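Local coordinates for hypothetical protein (Geobacillus stearothermophilus, PDB 1U84) that is of unknown function but forms a small, all-helical, single-chain domain of the DUF1871 family, at residues T49-I54 and K73-L78; L12-I17 and V32-V37. All coordinates share one frame; numbering follows the deposited sequence.

Contact 1 of 2, residues T49-I54 and K73-L78; sequences TLAARI and KLARRL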
loop_
_atom_site.group_PDB
_atom_site.type_symbol
_atom_site.label_atom_id
_atom_site.label_comp_id
_atom_site.label_asym_id
_atom_site.label_seq_id
_atom_site.Cartn_x
_atom_site.Cartn_y
_atom_site.Cartn_z
ATOM N N THR A 49 10.250 -5.835 1.552
ATOM C CA THR A 49 9.296 -6.828 2.011
ATOM C C THR A 49 7.873 -6.319 1.746
ATOM O O THR A 49 7.047 -7.031 1.178
ATOM C CB THR A 49 9.497 -7.147 3.509
ATOM O OG1 THR A 49 10.838 -7.658 3.711
ATOM C CG2 THR A 49 8.492 -8.184 3.960
ATOM N N LEU A 50 7.615 -5.074 2.138
ATOM C CA LEU A 50 6.282 -4.489 1.950
ATOM C C LEU A 50 5.940 -4.365 0.470
ATOM O O LEU A 50 4.798 -4.632 0.072
ATOM C CB LEU A 50 6.162 -3.133 2.654
ATOM C CG LEU A 50 4.833 -2.380 2.504
ATOM C CD1 LEU A 50 3.651 -3.230 2.938
ATOM C CD2 LEU A 50 4.890 -1.038 3.278
ATOM N N ALA A 51 6.923 -3.946 -0.325
ATOM C CA ALA A 51 6.704 -3.761 -1.763
ATOM C C ALA A 51 6.287 -5.084 -2.406
ATOM O O ALA A 51 5.406 -5.120 -3.290
ATOM C CB ALA A 51 7.958 -3.209 -2.445
ATOM N N ALA A 52 6.917 -6.192 -1.989
ATOM C CA ALA A 52 6.561 -7.494 -2.541
ATOM C C ALA A 52 5.125 -7.890 -2.148
ATOM O O ALA A 52 4.394 -8.429 -2.971
ATOM C CB ALA A 52 7.559 -8.541 -2.118
ATOM N N ARG A 53 4.707 -7.549 -0.920
ATOM C CA ARG A 53 3.312 -7.798 -0.525
ATOM C C ARG A 53 2.334 -6.971 -1.381
ATOM O O ARG A 53 1.323 -7.499 -1.868
ATOM C CB ARG A 53 3.054 -7.543 0.972
ATOM C CG ARG A 53 3.687 -8.571 1.932
ATOM C CD ARG A 53 2.993 -9.969 1.870
ATOM N NE ARG A 53 1.566 -9.859 2.166
ATOM C CZ ARG A 53 0.593 -10.185 1.317
ATOM N NH1 ARG A 53 -0.672 -10.028 1.665
ATOM N NH2 ARG A 53 0.880 -10.691 0.119
ATOM N N ILE A 54 2.641 -5.685 -1.542
ATOM C CA ILE A 54 1.843 -4.786 -2.392
ATOM C C ILE A 54 1.702 -5.380 -3.783
ATOM O O ILE A 54 0.585 -5.464 -4.341
ATOM C CB ILE A 54 2.424 -3.343 -2.451
ATOM C CG1 ILE A 54 2.286 -2.685 -1.068
ATOM C CG2 ILE A 54 1.692 -2.514 -3.521
ATOM C CD1 ILE A 54 3.067 -1.364 -0.908
ATOM N N LYS A 73 8.229 2.435 -4.321
ATOM C CA LYS A 73 8.005 3.834 -3.953
ATOM C C LYS A 73 6.844 3.946 -2.981
ATOM O O LYS A 73 6.933 4.641 -1.964
ATOM C CB LYS A 73 7.780 4.739 -5.173
ATOM C CG LYS A 73 9.051 5.135 -5.874
ATOM C CD LYS A 73 8.710 5.974 -7.114
ATOM C CE LYS A 73 9.957 6.176 -7.983
ATOM N NZ LYS A 73 9.601 7.086 -9.127
ATOM N N LEU A 74 5.753 3.239 -3.269
ATOM C CA LEU A 74 4.632 3.281 -2.366
ATOM C C LEU A 74 5.034 2.735 -0.996
ATOM O O LEU A 74 4.742 3.345 0.017
ATOM C CB LEU A 74 3.419 2.535 -2.937
ATOM C CG LEU A 74 2.263 2.479 -1.925
ATOM C CD1 LEU A 74 1.670 3.833 -1.590
ATOM C CD2 LEU A 74 1.174 1.558 -2.443
ATOM N N ALA A 75 5.683 1.574 -0.981
ATOM C CA ALA A 75 6.082 0.990 0.306
ATOM C C ALA A 75 6.929 1.965 1.113
ATOM O O ALA A 75 6.764 2.082 2.311
ATOM C CB ALA A 75 6.857 -0.293 0.067
ATOM N N ARG A 76 7.900 2.611 0.461
ATOM C CA ARG A 76 8.736 3.599 1.162
ATOM C C ARG A 76 7.919 4.736 1.753
ATOM O O ARG A 76 8.136 5.129 2.893
ATOM C CB ARG A 76 9.839 4.146 0.235
ATOM C CG ARG A 76 10.904 3.101 0.019
ATOM C CD ARG A 76 12.034 3.509 -0.927
ATOM N NE ARG A 76 13.117 2.526 -0.824
ATOM C CZ ARG A 76 14.077 2.336 -1.737
ATOM N NH1 ARG A 76 14.102 3.031 -2.885
ATOM N NH2 ARG A 76 15.023 1.425 -1.504
ATOM N N ARG A 77 6.947 5.221 0.991
ATOM C CA ARG A 77 6.107 6.333 1.466
ATOM C C ARG A 77 5.284 5.924 2.692
ATOM O O ARG A 77 5.184 6.665 3.692
ATOM C CB ARG A 77 5.199 6.872 0.369
ATOM C CG ARG A 77 5.891 7.449 -0.888
ATOM C CD ARG A 77 7.066 8.397 -0.569
ATOM N NE ARG A 77 7.850 8.766 -1.759
ATOM C CZ ARG A 77 8.612 7.929 -2.470
ATOM N NH1 ARG A 77 8.703 6.654 -2.154
ATOM N NH2 ARG A 77 9.288 8.380 -3.524
ATOM N N LEU A 78 4.739 4.707 2.648
ATOM C CA LEU A 78 3.908 4.232 3.742
ATOM C C LEU A 78 4.725 4.022 5.011
ATOM O O LEU A 78 4.290 4.364 6.088
ATOM C CB LEU A 78 3.206 2.916 3.380
ATOM C CG LEU A 78 2.218 2.980 2.202
ATOM C CD1 LEU A 78 1.678 1.573 1.935
ATOM C CD2 LEU A 78 1.031 3.949 2.450
#
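The flat groups that matter between Ala51 and Ala75 are peptide units, since no ring or side-chain amide joins the helices. The Ala75 methyl lies over the face of the Leu50-Ala51 peptide, with CB 3.7 Å from Ala51 N, while Leu50 CD2 comes up beside Ala75 O at 3.8 Å, near that peptide's plane. The rest is aliphatic packing around the Ala75 methyl, which points at the partner helix and lies 4.0 Å from Ala51 CB. Leu50 reaches it alongside: with CG set opposite the backbone nitrogen (chi1 178°), CG comes to 3.8 Å from Ala75 CB, and CD2 extends on to the CB of Leu78.

Two small residues at the closest backbone pairing, Ala51 with Ala75, bring the axes to 8.3 Å, their directions 123° apart, where helices 47-62 and 68-85 pack inside the small four-helix domain of the DUF1871 family. Ile54 packs next to Leu50 against Ala75. Its nearly extended outer chain (chi2 169°) puts CD1 3.8 Å from Leu74 CD2, the two side chains meeting at a slant, while the same methyl also faces Ala75 N and Leu78 CD1. Trp20 of helix 8-20 touches both Ile54 and Leu74.

Contact 2 of 2, residues L12-I17 and V32-V37; sequences LLLEWI and VEAASV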
loop_
_atom_site.group_PDB
_atom_site.type_symbol
_atom_site.label_atom_id
_atom_site.label_comp_id
_atom_site.label_asym_id
_atom_site.label_seq_id
_atom_site.Cartn_x
_atom_site.Cartn_y
_atom_site.Cartn_z
ATOM N N LEU A 12 -5.106 7.691 7.353
ATOM C CA LEU A 12 -4.183 8.374 6.436
ATOM C C LEU A 12 -3.476 7.371 5.525
ATOM O O LEU A 12 -3.406 7.554 4.297
ATOM C CB LEU A 12 -3.166 9.198 7.224
ATOM C CG LEU A 12 -2.386 10.226 6.426
ATOM C CD1 LEU A 12 -3.332 11.110 5.598
ATOM C CD2 LEU A 12 -1.592 11.037 7.421
ATOM N N LEU A 13 -2.975 6.290 6.116
ATOM C CA LEU A 13 -2.390 5.227 5.317
ATOM C C LEU A 13 -3.378 4.687 4.272
ATOM O O LEU A 13 -3.031 4.525 3.110
ATOM C CB LEU A 13 -1.898 4.054 6.187
ATOM C CG LEU A 13 -0.699 4.384 7.069
ATOM C CD1 LEU A 13 -0.602 3.354 8.159
ATOM C CD2 LEU A 13 0.595 4.426 6.244
ATOM N N LEU A 14 -4.594 4.398 4.697
ATOM C CA LEU A 14 -5.616 3.928 3.757
ATOM C C LEU A 14 -5.877 4.937 2.636
ATOM O O LEU A 14 -6.041 4.545 1.465
ATOM C CB LEU A 14 -6.929 3.541 4.445
ATOM C CG LEU A 14 -6.875 2.272 5.324
ATOM C CD1 LEU A 14 -8.108 2.194 6.217
ATOM C CD2 LEU A 14 -6.682 0.970 4.516
ATOM N N GLU A 15 -5.968 6.211 2.987
ATOM C CA GLU A 15 -6.114 7.269 1.966
ATOM C C GLU A 15 -4.996 7.264 0.945
ATOM O O GLU A 15 -5.245 7.284 -0.270
ATOM C CB GLU A 15 -6.244 8.643 2.610
ATOM C CG GLU A 15 -7.604 8.905 3.212
ATOM C CD GLU A 15 -7.615 10.200 4.026
ATOM O OE1 GLU A 15 -6.820 10.311 4.996
ATOM O OE2 GLU A 15 -8.425 11.100 3.696
ATOM N N TRP A 16 -3.760 7.197 1.429
ATOM C CA TRP A 16 -2.597 7.143 0.541
ATOM C C TRP A 16 -2.620 5.925 -0.371
ATOM O O TRP A 16 -2.270 6.015 -1.549
ATOM C CB TRP A 16 -1.316 7.135 1.370
ATOM C CG TRP A 16 -0.982 8.450 2.006
ATOM C CD1 TRP A 16 -1.803 9.535 2.161
ATOM C CD2 TRP A 16 0.237 8.770 2.673
ATOM N NE1 TRP A 16 -1.137 10.543 2.812
ATOM C CE2 TRP A 16 0.113 10.088 3.161
ATOM C CE3 TRP A 16 1.443 8.088 2.871
ATOM C CZ2 TRP A 16 1.150 10.726 3.854
ATOM C CZ3 TRP A 16 2.467 8.723 3.578
ATOM C CH2 TRP A 16 2.317 10.036 4.042
ATOM N N ILE A 17 -3.033 4.763 0.163
ATOM C CA ILE A 17 -3.011 3.553 -0.634
ATOM C C ILE A 17 -4.069 3.666 -1.721
ATOM O O ILE A 17 -3.780 3.399 -2.885
ATOM C CB ILE A 17 -3.207 2.274 0.202
ATOM C CG1 ILE A 17 -2.068 2.130 1.183
ATOM C CG2 ILE A 17 -3.275 1.073 -0.742
ATOM C CD1 ILE A 17 -2.448 1.323 2.477
ATOM N N VAL A 32 -10.552 -2.972 -0.658
ATOM C CA VAL A 32 -10.138 -4.330 -0.252
ATOM C C VAL A 32 -8.593 -4.393 -0.225
ATOM O O VAL A 32 -7.973 -4.822 0.762
ATOM C CB VAL A 32 -10.727 -5.356 -1.213
ATOM C CG1 VAL A 32 -10.127 -6.743 -0.987
ATOM C CG2 VAL A 32 -12.243 -5.376 -1.041
ATOM N N GLU A 33 -7.991 -3.910 -1.314
ATOM C CA GLU A 33 -6.547 -3.969 -1.461
ATOM C C GLU A 33 -5.863 -3.049 -0.453
ATOM O O GLU A 33 -4.823 -3.435 0.131
ATOM C CB GLU A 33 -6.170 -3.604 -2.904
ATOM C CG GLU A 33 -6.688 -4.613 -3.950
ATOM C CD GLU A 33 -8.187 -4.593 -4.127
ATOM O OE1 GLU A 33 -8.793 -3.500 -4.054
ATOM O OE2 GLU A 33 -8.768 -5.674 -4.352
ATOM N N ALA A 34 -6.443 -1.870 -0.222
ATOM C CA ALA A 34 -5.905 -0.956 0.805
ATOM C C ALA A 34 -5.897 -1.587 2.193
ATOM O O ALA A 34 -4.891 -1.470 2.914
ATOM C CB ALA A 34 -6.649 0.357 0.809
ATOM N N ALA A 35 -6.989 -2.284 2.552
ATOM C CA ALA A 35 -7.019 -2.963 3.858
ATOM C C ALA A 35 -5.893 -4.008 3.963
ATOM O O ALA A 35 -5.263 -4.144 5.032
ATOM C CB ALA A 35 -8.378 -3.634 4.062
ATOM N N SER A 36 -5.668 -4.736 2.859
ATOM C CA SER A 36 -4.662 -5.780 2.832
ATOM C C SER A 36 -3.271 -5.185 2.952
ATOM O O SER A 36 -2.419 -5.712 3.680
ATOM C CB SER A 36 -4.794 -6.621 1.555
ATOM O OG SER A 36 -5.999 -7.370 1.589
ATOM N N VAL A 37 -3.068 -4.048 2.294
ATOM C CA VAL A 37 -1.742 -3.413 2.343
ATOM C C VAL A 37 -1.545 -2.865 3.762
ATOM O O VAL A 37 -0.454 -2.996 4.321
ATOM C CB VAL A 37 -1.627 -2.302 1.286
ATOM C CG1 VAL A 37 -0.317 -1.521 1.491
ATOM C CG2 VAL A 37 -1.646 -2.921 -0.091
#
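Ile17 and Ala34 form the closest backbone pairing between segments 12-17 and 32-37, and their side chains carry the packing together with Leu14 and Val37. In the methyl-to-methyl contacts, the Ala34 CB points into the opposite helix and meets two branches: CG2 of Ile17 and CD2 of Leu14, with Leu14 CD2 at 3.8 Å from Ala34 CB. The other arm of Ile17 serves Val37, its CD1 resting 3.7 Å from Val37 CG1 as the two side chains run alongside one another, each pointing back past the other. Division of labour follows from the first torsion of Ile17 (chi1 -63°), which places CG1 beside the backbone nitrogen and CG2 opposite it, so that one residue grips two successive turns. With an alanine here, Val37 CG1 would probably lose its mate across the contact and a gap would be likely to open beside Ala34.

A second kind of contact sets methyls against backbone. Leu14 CD2 lies over the face of the Ala34-Ala35 peptide, 3.4 Å from Ala34 O, and Ile17 CD1 comes within 3.7 Å of the same oxygen. No hydrogen bond crosses; methyls on methyls and methyls on backbone join the helices, whose axes approach to 9.1 Å with their directions 127° apart.

Around this pair the all-helical fold closes in: Tyr58 and Ile57 of helix 47-62 touch Ile17 and Val37 respectively, Leu78 of helix 68-85 lies against Val37, and Leu38, farther along helix 31-41, extends the packing to Leu14.

Contacts 1 and 2 each turn an alanine, Ala75 or Ala34, toward the partner helix, and illustrate how branched side chains close around a small residue. They share no helix: contact 1 pairs 47-62 with 68-85, contact 2 pairs 8-20 with 31-41. Contact 1 is wholly buried and aliphatic, its alanines Ala51 and Ala75 meeting directly at the crossing. Contact 2, equally near the chain centre, sets one alanine between leucine and isoleucine branches and runs out toward solvent at Leu14 and Ala35, where the Leu14 methyl lies over backbone. Leu78 joins them: its CD1 lies 3.7 Å from Val37 CG1 and its CD2 3.8 Å from Ile17 CG1, merging both into one core.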